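Local coordinates for protein peptidoglycan D,D-transpeptidase PbpA (Mycobacterium tuberculosis, PDB 3UN7) that probably cross-links the peptide stems of the peptidoglycan cell wall as a penicillin-binding transpeptidase and takes part in regulating cell length, at residues Gln31-Ser36 / Glu53-Val58; Arg47-Pro52 / Ala70-Glu75; Thr200-Ala205 / Arg270-Ala275. All coordinates share one frame; numbering follows the deposited sequence.

How the contacts relate
Contacts 1 and 2 are neighbours in the N-terminal part of the chain, in the region of the dimerisation domain, and their centres lie only 5 Å apart. Their segments alternate along the sequence, 31-36, 47-52, 53-58 and 70-75, and strands 31-38 and 45-48 are paired in one mixed sheet. The two contacts touch directly, for Ser36 OG lies 2.9 Å from Arg47 NH1. Contact 3 opens later in the sequence, inside the transpeptidase domain, with its centre about 38 Å from those of the other two and on the far side of the molecule. The three thus sample two distinct modules of one enzyme: a sheet with its covering helices, and a helical cluster.

Contact 1: Gln31-Ser36 / Glu53-Val58; sequences QLLAYS and EVYAPV
Leu33 sets its CD2 methyl over the face of the Tyr55 ring, a compact example of a CH-pi contact between a bulged strand and a helix. CD2 sits 3.7 Å from the centroid of the Tyr55 ring and only 9° off the ring normal, so it lies over the middle of the face. The other branch reaches further along the helix: Leu33 CD1 lies above the rim of the same face, 3.7 Å from Tyr55 CD2, and also touches Val58 CG1 at 4.0 Å. The two methyls of a single buried leucine thereby engage residues three positions apart on one helical face. On the opposite face of the ring lies CG1 of Val54, offset toward the rim, so the aromatic group is held between a leucine from the strand and a valine of its own helix. Val58 presents CG1 by setting it anti to the backbone N (chi1 173°). In the strand, Leu33 and Ala34 both pair with Ile26 through the backbone, a classic bulge that redirects the chain here. Leu33 also packs on Ala28 of strand 26-28 and on Thr59, while Tyr55 rests against Pro111 and Gln114 of helix 111-123, placing helix 52-59 between the sheet and that longer helix.

Contact 2: Arg47-Pro52 / Ala70-Glu75; sequences RVYPNP and ALERAE
Arg47 and Tyr49 approach Glu72 from the direction opposite to its own, and the carboxylate that receives them is an example of how one acidic group can tie a helix to a strand and the loop that follows it. Arg47 grips it side-on, with NE and NH2 each taking a different oxygen. The NE bond is short and almost straight: Arg47 NE to Glu72 OE2 is 2.7 Å with an angle of 176° at the hydrogen, and the oxygen lies in the guanidinium plane and offers its syn lone pair. The second bond, from Arg47 NH2 to Glu72 OE1, is longer at 3.1 Å and clearly bent. The planes of the two groups are turned 44° apart, consistent with this second oxygen lying out of the guanidinium plane. Tyr49 turns its ring nearly perpendicular to the carboxylate and brings OH to 2.7 Å from Glu72 OE2, a weak hydrogen bond that gives this oxygen a second donor. Bends at chi2 in both long side chains, Arg47 and Glu72, bring the charges together. OE1 has a further partner in the salt bridge to Arg23; Arg47 and Arg23 thus both pair with this buried carboxylate, which would be expected to favour its charged form. NH1 of Arg47 bonds to Gly24 O. Ala34 of strand 31-38 packs against all three side chains, so the salt bridge lies beside the bulged strand and ties helix 70-74 to edge strand 45-48 and its outgoing loop.

Contact 3: Thr200-Ala205 / Arg270-Ala275; sequences TAAALA and RSMARA
Helices 196-205 and 266-275 pass each other steeply, their local axes 113° apart in direction and 9.1 Å apart at closest approach, with Ala202 and Met272 the nearest pair of CA atoms at 5.5 Å. This is helix-helix packing in the helical part of the penicillin-binding transpeptidase domain, and it illustrates how one long flexible side chain can fit against a surface made of alanines. Met272 supplies the entire second side of the contact. It starts with its CB against Ala202 CB at 3.7 Å, then runs over Ala201, where Met272 CG lies 3.8 Å from Ala201 CB. CG, anti to the backbone N (chi1 -170°), also lies against the backbone N of Ala202; bends at chi2 and chi3 then fold the end of the chain back over the turn from Ala201 to Ala205. The small alanine side chains are consistent with the close CA approach of Ala202 and Met272. Around them, Ala201 also packs on Leu370 of helix 364-379, and Ala202 on Thr264 of helix 254-264, so further helices border the pair. The outermost position belongs to Ala205, an exposed residue at the end of its helix, where Met272 CE finishes 3.8 Å from Ala205 CB and 3.7 Å from the backbone oxygen Ala201 O.

Contact 1: Gln31-Ser36 / Glu53-Val58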
loop_
_atom_site.group_PDB
_atom_site.type_symbol
_atom_site.label_atom_id
_atom_site.label_comp_id
_atom_site.label_asym_id
_atom_site.label_seq_id
_atom_site.Cartn_x
_atom_site.Cartn_y
_atom_site.Cartn_z
ATOM N N GLN A 31 12.166 -18.025 -5.654
ATOM C CA GLN A 31 12.190 -17.730 -7.086
ATOM C C GLN A 31 13.018 -16.490 -7.339
ATOM O O GLN A 31 13.038 -15.582 -6.512
ATOM C CB GLN A 31 10.768 -17.538 -7.608
ATOM C CG GLN A 31 9.890 -18.752 -7.289
ATOM C CD GLN A 31 8.556 -18.735 -7.984
ATOM O OE1 GLN A 31 7.514 -18.796 -7.334
ATOM N NE2 GLN A 31 8.574 -18.685 -9.318
ATOM N N LEU A 32 13.683 -16.453 -8.490
ATOM C CA LEU A 32 14.556 -15.341 -8.815
ATOM C C LEU A 32 13.744 -14.173 -9.338
ATOM O O LEU A 32 12.888 -14.342 -10.217
ATOM C CB LEU A 32 15.635 -15.760 -9.817
ATOM C CG LEU A 32 16.450 -16.981 -9.375
ATOM C CD1 LEU A 32 17.483 -17.407 -10.447
ATOM C CD2 LEU A 32 17.119 -16.695 -8.041
ATOM N N LEU A 33 13.997 -12.997 -8.770
ATOM C CA LEU A 33 13.395 -11.772 -9.259
ATOM C C LEU A 33 14.404 -11.008 -10.085
ATOM O O LEU A 33 14.024 -10.313 -11.013
ATOM C CB LEU A 33 12.942 -10.884 -8.091
ATOM C CG LEU A 33 12.009 -11.468 -7.016
ATOM C CD1 LEU A 33 11.417 -10.317 -6.199
ATOM C CD2 LEU A 33 10.898 -12.341 -7.624
ATOM N N ALA A 34 15.682 -11.099 -9.703
ATOM C CA ALA A 34 16.762 -10.432 -10.419
ATOM C C ALA A 34 18.029 -11.266 -10.295
ATOM O O ALA A 34 18.325 -11.796 -9.218
ATOM C CB ALA A 34 16.993 -8.974 -9.902
ATOM N N TYR A 35 18.748 -11.416 -11.405
ATOM C CA TYR A 35 19.983 -12.211 -11.437
ATOM C C TYR A 35 20.917 -11.718 -12.560
ATOM O O TYR A 35 20.517 -10.926 -13.409
ATOM C CB TYR A 35 19.686 -13.730 -11.526
ATOM C CG TYR A 35 19.040 -14.225 -12.812
ATOM C CD1 TYR A 35 17.652 -14.245 -12.958
ATOM C CD2 TYR A 35 19.815 -14.720 -13.867
ATOM C CE1 TYR A 35 17.051 -14.723 -14.130
ATOM C CE2 TYR A 35 19.213 -15.188 -15.040
ATOM C CZ TYR A 35 17.841 -15.188 -15.161
ATOM O OH TYR A 35 17.250 -15.660 -16.323
ATOM N N SER A 36 22.170 -12.153 -12.537
ATOM C CA SER A 36 23.126 -11.697 -13.511
ATOM C C SER A 36 23.659 -12.906 -14.248
ATOM O O SER A 36 23.911 -13.947 -13.641
ATOM C CB SER A 36 24.270 -10.926 -12.850
ATOM O OG SER A 36 23.827 -9.675 -12.382
ATOM N N GLU A 53 7.923 -6.530 -15.315
ATOM C CA GLU A 53 6.935 -5.488 -14.963
ATOM C C GLU A 53 6.308 -5.762 -13.594
ATOM O O GLU A 53 6.119 -4.841 -12.775
ATOM C CB GLU A 53 5.841 -5.337 -16.040
ATOM C CG GLU A 53 6.369 -4.907 -17.403
ATOM C CD GLU A 53 5.274 -4.478 -18.379
ATOM O OE1 GLU A 53 4.088 -4.419 -17.988
ATOM O OE2 GLU A 53 5.604 -4.189 -19.554
ATOM N N VAL A 54 6.006 -7.035 -13.348
ATOM C CA VAL A 54 5.383 -7.450 -12.102
ATOM C C VAL A 54 6.218 -7.055 -10.878
ATOM O O VAL A 54 5.669 -6.473 -9.933
ATOM C CB VAL A 54 5.110 -8.958 -12.062
ATOM C CG1 VAL A 54 4.536 -9.353 -10.698
ATOM C CG2 VAL A 54 4.151 -9.351 -13.188
ATOM N N TYR A 55 7.521 -7.352 -10.903
ATOM C CA TYR A 55 8.394 -7.090 -9.733
ATOM C C TYR A 55 9.233 -5.815 -9.799
ATOM O O TYR A 55 10.033 -5.566 -8.909
ATOM C CB TYR A 55 9.305 -8.301 -9.444
ATOM C CG TYR A 55 8.510 -9.523 -9.065
ATOM C CD1 TYR A 55 8.121 -10.440 -10.037
ATOM C CD2 TYR A 55 8.126 -9.753 -7.739
ATOM C CE1 TYR A 55 7.364 -11.586 -9.711
ATOM C CE2 TYR A 55 7.384 -10.904 -7.396
ATOM C CZ TYR A 55 7.002 -11.791 -8.396
ATOM O OH TYR A 55 6.261 -12.891 -8.099
ATOM N N ALA A 56 9.063 -5.004 -10.842
ATOM C CA ALA A 56 9.794 -3.728 -10.932
ATOM C C ALA A 56 9.734 -2.863 -9.656
ATOM O O ALA A 56 10.745 -2.314 -9.250
ATOM C CB ALA A 56 9.360 -2.929 -12.152
ATOM N N PRO A 57 8.551 -2.737 -9.015
ATOM C CA PRO A 57 8.481 -1.965 -7.773
ATOM C C PRO A 57 9.343 -2.539 -6.640
ATOM O O PRO A 57 9.692 -1.807 -5.707
ATOM C CB PRO A 57 6.995 -2.074 -7.396
ATOM C CG PRO A 57 6.304 -2.215 -8.707
ATOM C CD PRO A 57 7.209 -3.202 -9.413
ATOM N N VAL A 58 9.662 -3.835 -6.733
ATOM C CA VAL A 58 10.487 -4.497 -5.745
ATOM C C VAL A 58 11.955 -4.470 -6.192
ATOM O O VAL A 58 12.809 -4.004 -5.450
ATOM C CB VAL A 58 10.002 -5.958 -5.473
ATOM C CG1 VAL A 58 10.982 -6.701 -4.547
ATOM C CG2 VAL A 58 8.623 -5.957 -4.864
#

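Contact 2: Arg47-Pro52 / Ala70-Glu75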
loop_
_atom_site.group_PDB
_atom_site.type_symbol
_atom_site.label_atom_id
_atom_site.label_comp_id
_atom_site.label_asym_id
_atom_site.label_seq_id
_atom_site.Cartn_x
_atom_site.Cartn_y
_atom_site.Cartn_z
ATOM N N ARG A 47 22.383 -8.028 -16.306
ATOM C CA ARG A 47 21.322 -8.158 -15.309
ATOM C C ARG A 47 20.046 -8.573 -16.007
ATOM O O ARG A 47 19.682 -7.973 -17.034
ATOM C CB ARG A 47 21.102 -6.826 -14.578
ATOM C CG ARG A 47 20.379 -6.931 -13.246
ATOM C CD ARG A 47 21.176 -7.763 -12.261
ATOM N NE ARG A 47 20.664 -7.725 -10.895
ATOM C CZ ARG A 47 21.007 -8.596 -9.946
ATOM N NH1 ARG A 47 21.844 -9.592 -10.224
ATOM N NH2 ARG A 47 20.524 -8.470 -8.703
ATOM N N VAL A 48 19.357 -9.566 -15.438
ATOM C CA VAL A 48 18.134 -10.121 -16.032
ATOM C C VAL A 48 16.984 -10.091 -15.022
ATOM O O VAL A 48 17.178 -10.426 -13.851
ATOM C CB VAL A 48 18.369 -11.562 -16.557
ATOM C CG1 VAL A 48 17.092 -12.137 -17.189
ATOM C CG2 VAL A 48 19.487 -11.562 -17.599
ATOM N N TYR A 49 15.803 -9.686 -15.484
ATOM C CA TYR A 49 14.597 -9.594 -14.653
ATOM C C TYR A 49 13.576 -10.481 -15.331
ATOM O O TYR A 49 12.968 -10.052 -16.319
ATOM C CB TYR A 49 14.095 -8.135 -14.593
ATOM C CG TYR A 49 15.144 -7.200 -14.030
ATOM C CD1 TYR A 49 16.077 -6.581 -14.858
ATOM C CD2 TYR A 49 15.226 -6.965 -12.652
ATOM C CE1 TYR A 49 17.054 -5.723 -14.331
ATOM C CE2 TYR A 49 16.215 -6.139 -12.120
ATOM C CZ TYR A 49 17.118 -5.525 -12.960
ATOM O OH TYR A 49 18.068 -4.693 -12.419
ATOM N N PRO A 50 13.412 -11.725 -14.844
ATOM C CA PRO A 50 12.570 -12.702 -15.570
ATOM C C PRO A 50 11.050 -12.491 -15.503
ATOM O O PRO A 50 10.339 -13.049 -16.335
ATOM C CB PRO A 50 12.963 -14.049 -14.940
ATOM C CG PRO A 50 13.363 -13.713 -13.554
ATOM C CD PRO A 50 14.024 -12.323 -13.643
ATOM N N ASN A 51 10.552 -11.708 -14.541
ATOM C CA ASN A 51 9.135 -11.326 -14.547
ATOM C C ASN A 51 9.072 -9.813 -14.325
ATOM O O ASN A 51 8.603 -9.339 -13.269
ATOM C CB ASN A 51 8.337 -12.112 -13.493
ATOM C CG ASN A 51 6.840 -12.093 -13.751
ATOM O OD1 ASN A 51 6.352 -11.362 -14.616
ATOM N ND2 ASN A 51 6.098 -12.923 -13.007
ATOM N N PRO A 52 9.538 -9.045 -15.330
ATOM C CA PRO A 52 10.074 -7.705 -15.070
ATOM C C PRO A 52 9.046 -6.661 -14.614
ATOM O O PRO A 52 9.280 -5.992 -13.607
ATOM C CB PRO A 52 10.722 -7.308 -16.401
ATOM C CG PRO A 52 10.019 -8.134 -17.445
ATOM C CD PRO A 52 9.525 -9.380 -16.773
ATOM N N ALA A 70 15.293 1.090 -6.263
ATOM C CA ALA A 70 14.645 0.153 -5.342
ATOM C C ALA A 70 15.663 -0.770 -4.636
ATOM O O ALA A 70 16.673 -0.272 -4.135
ATOM C CB ALA A 70 13.536 -0.643 -6.053
ATOM N N LEU A 71 15.426 -2.084 -4.606
ATOM C CA LEU A 71 16.342 -2.989 -3.866
ATOM C C LEU A 71 17.713 -3.167 -4.505
ATOM O O LEU A 71 18.679 -3.448 -3.802
ATOM C CB LEU A 71 15.719 -4.360 -3.625
ATOM C CG LEU A 71 14.612 -4.474 -2.586
ATOM C CD1 LEU A 71 14.186 -5.946 -2.487
ATOM C CD2 LEU A 71 15.064 -3.923 -1.215
ATOM N N GLU A 72 17.808 -3.013 -5.832
ATOM C CA GLU A 72 19.136 -3.005 -6.467
ATOM C C GLU A 72 19.987 -1.902 -5.823
ATOM O O GLU A 72 21.192 -2.078 -5.568
ATOM C CB GLU A 72 19.059 -2.795 -7.991
ATOM C CG GLU A 72 18.336 -3.896 -8.790
ATOM C CD GLU A 72 19.191 -5.135 -9.079
ATOM O OE1 GLU A 72 20.098 -5.472 -8.278
ATOM O OE2 GLU A 72 18.951 -5.780 -10.125
ATOM N N ARG A 73 19.359 -0.763 -5.548
ATOM C CA ARG A 73 20.082 0.359 -4.947
ATOM C C ARG A 73 20.286 0.136 -3.446
ATOM O O ARG A 73 21.407 0.275 -2.933
ATOM C CB ARG A 73 19.358 1.686 -5.204
ATOM C CG ARG A 73 20.180 2.919 -4.788
ATOM C CD ARG A 73 19.581 4.218 -5.341
ATOM N NE ARG A 73 20.460 5.385 -5.141
ATOM C CZ ARG A 73 21.496 5.706 -5.923
ATOM N NH1 ARG A 73 21.840 4.950 -6.970
ATOM N NH2 ARG A 73 22.217 6.790 -5.650
ATOM N N ALA A 74 19.198 -0.205 -2.752
ATOM C CA ALA A 74 19.201 -0.345 -1.292
ATOM C C ALA A 74 20.124 -1.470 -0.827
ATOM O O ALA A 74 20.793 -1.353 0.207
ATOM C CB ALA A 74 17.766 -0.575 -0.777
ATOM N N GLU A 75 20.180 -2.549 -1.607
ATOM C CA GLU A 75 21.002 -3.699 -1.224
ATOM C C GLU A 75 22.240 -3.815 -2.098
ATOM O O GLU A 75 22.875 -4.859 -2.150
ATOM C CB GLU A 75 20.176 -5.003 -1.250
ATOM C CG GLU A 75 18.981 -5.017 -0.317
ATOM C CD GLU A 75 19.348 -4.997 1.174
ATOM O OE1 GLU A 75 18.434 -4.772 1.977
ATOM O OE2 GLU A 75 20.521 -5.200 1.550
#

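Contact 3: Thr200-Ala205 / Arg270-Ala275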
loop_
_atom_site.group_PDB
_atom_site.type_symbol
_atom_site.label_atom_id
_atom_site.label_comp_id
_atom_site.label_asym_id
_atom_site.label_seq_id
_atom_site.Cartn_x
_atom_site.Cartn_y
_atom_site.Cartn_z
ATOM N N THR A 200 -13.616 7.116 12.879
ATOM C CA THR A 200 -14.323 6.226 13.808
ATOM C C THR A 200 -13.447 5.849 15.003
ATOM O O THR A 200 -13.913 5.893 16.146
ATOM C CB THR A 200 -14.827 4.949 13.098
ATOM O OG1 THR A 200 -15.614 5.327 11.961
ATOM C CG2 THR A 200 -15.658 4.069 14.036
ATOM N N ALA A 201 -12.192 5.477 14.729
ATOM C CA ALA A 201 -11.216 5.154 15.767
ATOM C C ALA A 201 -11.051 6.316 16.756
ATOM O O ALA A 201 -11.056 6.114 17.970
ATOM C CB ALA A 201 -9.861 4.798 15.132
ATOM N N ALA A 202 -10.912 7.532 16.227
ATOM C CA ALA A 202 -10.784 8.724 17.079
ATOM C C ALA A 202 -12.019 8.947 17.946
ATOM O O ALA A 202 -11.894 9.277 19.143
ATOM C CB ALA A 202 -10.478 9.953 16.251
ATOM N N ALA A 203 -13.207 8.785 17.358
ATOM C CA ALA A 203 -14.445 8.926 18.121
ATOM C C ALA A 203 -14.576 7.854 19.197
ATOM O O ALA A 203 -14.926 8.161 20.352
ATOM C CB ALA A 203 -15.659 8.910 17.203
ATOM N N LEU A 204 -14.302 6.604 18.827
ATOM C CA LEU A 204 -14.361 5.484 19.791
ATOM C C LEU A 204 -13.413 5.646 20.990
ATOM O O LEU A 204 -13.808 5.403 22.138
ATOM C CB LEU A 204 -14.122 4.134 19.095
ATOM C CG LEU A 204 -15.179 3.587 18.130
ATOM C CD1 LEU A 204 -14.674 2.291 17.480
ATOM C CD2 LEU A 204 -16.518 3.346 18.840
ATOM N N ALA A 205 -12.175 6.078 20.724
ATOM C CA ALA A 205 -11.199 6.372 21.782
ATOM C C ALA A 205 -11.619 7.549 22.673
ATOM O O ALA A 205 -11.270 7.600 23.856
ATOM C CB ALA A 205 -9.803 6.621 21.173
ATOM N N ARG A 270 -6.120 14.468 14.500
ATOM C CA ARG A 270 -4.662 14.577 14.327
ATOM C C ARG A 270 -3.905 13.538 15.147
ATOM O O ARG A 270 -2.929 12.949 14.670
ATOM C CB ARG A 270 -4.167 15.966 14.779
ATOM C CG ARG A 270 -4.613 17.144 13.918
ATOM C CD ARG A 270 -3.890 18.463 14.312
ATOM N NE ARG A 270 -4.470 19.613 13.613
ATOM C CZ ARG A 270 -5.166 20.596 14.188
ATOM N NH1 ARG A 270 -5.662 21.580 13.438
ATOM N NH2 ARG A 270 -5.365 20.615 15.504
ATOM N N SER A 271 -4.341 13.363 16.392
ATOM C CA SER A 271 -3.744 12.418 17.321
ATOM C C SER A 271 -3.944 10.979 16.871
ATOM O O SER A 271 -3.013 10.171 16.941
ATOM C CB SER A 271 -4.329 12.608 18.723
ATOM O OG SER A 271 -3.842 11.602 19.610
ATOM N N MET A 272 -5.149 10.657 16.405
ATOM C CA MET A 272 -5.426 9.299 15.915
ATOM C C MET A 272 -4.701 9.016 14.601
ATOM O O MET A 272 -4.148 7.931 14.415
ATOM C CB MET A 272 -6.929 9.024 15.790
ATOM C CG MET A 272 -7.249 7.546 15.520
ATOM S SD MET A 272 -6.571 6.431 16.780
ATOM C CE MET A 272 -7.486 6.939 18.227
ATOM N N ALA A 273 -4.718 9.991 13.691
ATOM C CA ALA A 273 -3.941 9.914 12.448
ATOM C C ALA A 273 -2.474 9.597 12.752
ATOM O O ALA A 273 -1.890 8.719 12.139
ATOM C CB ALA A 273 -4.064 11.226 11.664
ATOM N N ARG A 274 -1.897 10.310 13.718
ATOM C CA ARG A 274 -0.514 10.094 14.141
ATOM C C ARG A 274 -0.312 8.697 14.742
ATOM O O ARG A 274 0.674 8.018 14.436
ATOM C CB ARG A 274 -0.085 11.166 15.145
ATOM C CG ARG A 274 1.420 11.363 15.238
ATOM C CD ARG A 274 1.922 12.381 14.202
ATOM N NE ARG A 274 1.686 13.783 14.593
ATOM C CZ ARG A 274 0.617 14.505 14.251
ATOM N NH1 ARG A 274 -0.365 13.982 13.514
ATOM N NH2 ARG A 274 0.521 15.760 14.657
ATOM N N ALA A 275 -1.253 8.272 15.580
ATOM C CA ALA A 275 -1.197 6.943 16.189
ATOM C C ALA A 275 -1.143 5.851 15.109
ATOM O O ALA A 275 -0.558 4.791 15.313
ATOM C CB ALA A 275 -2.392 6.731 17.103
#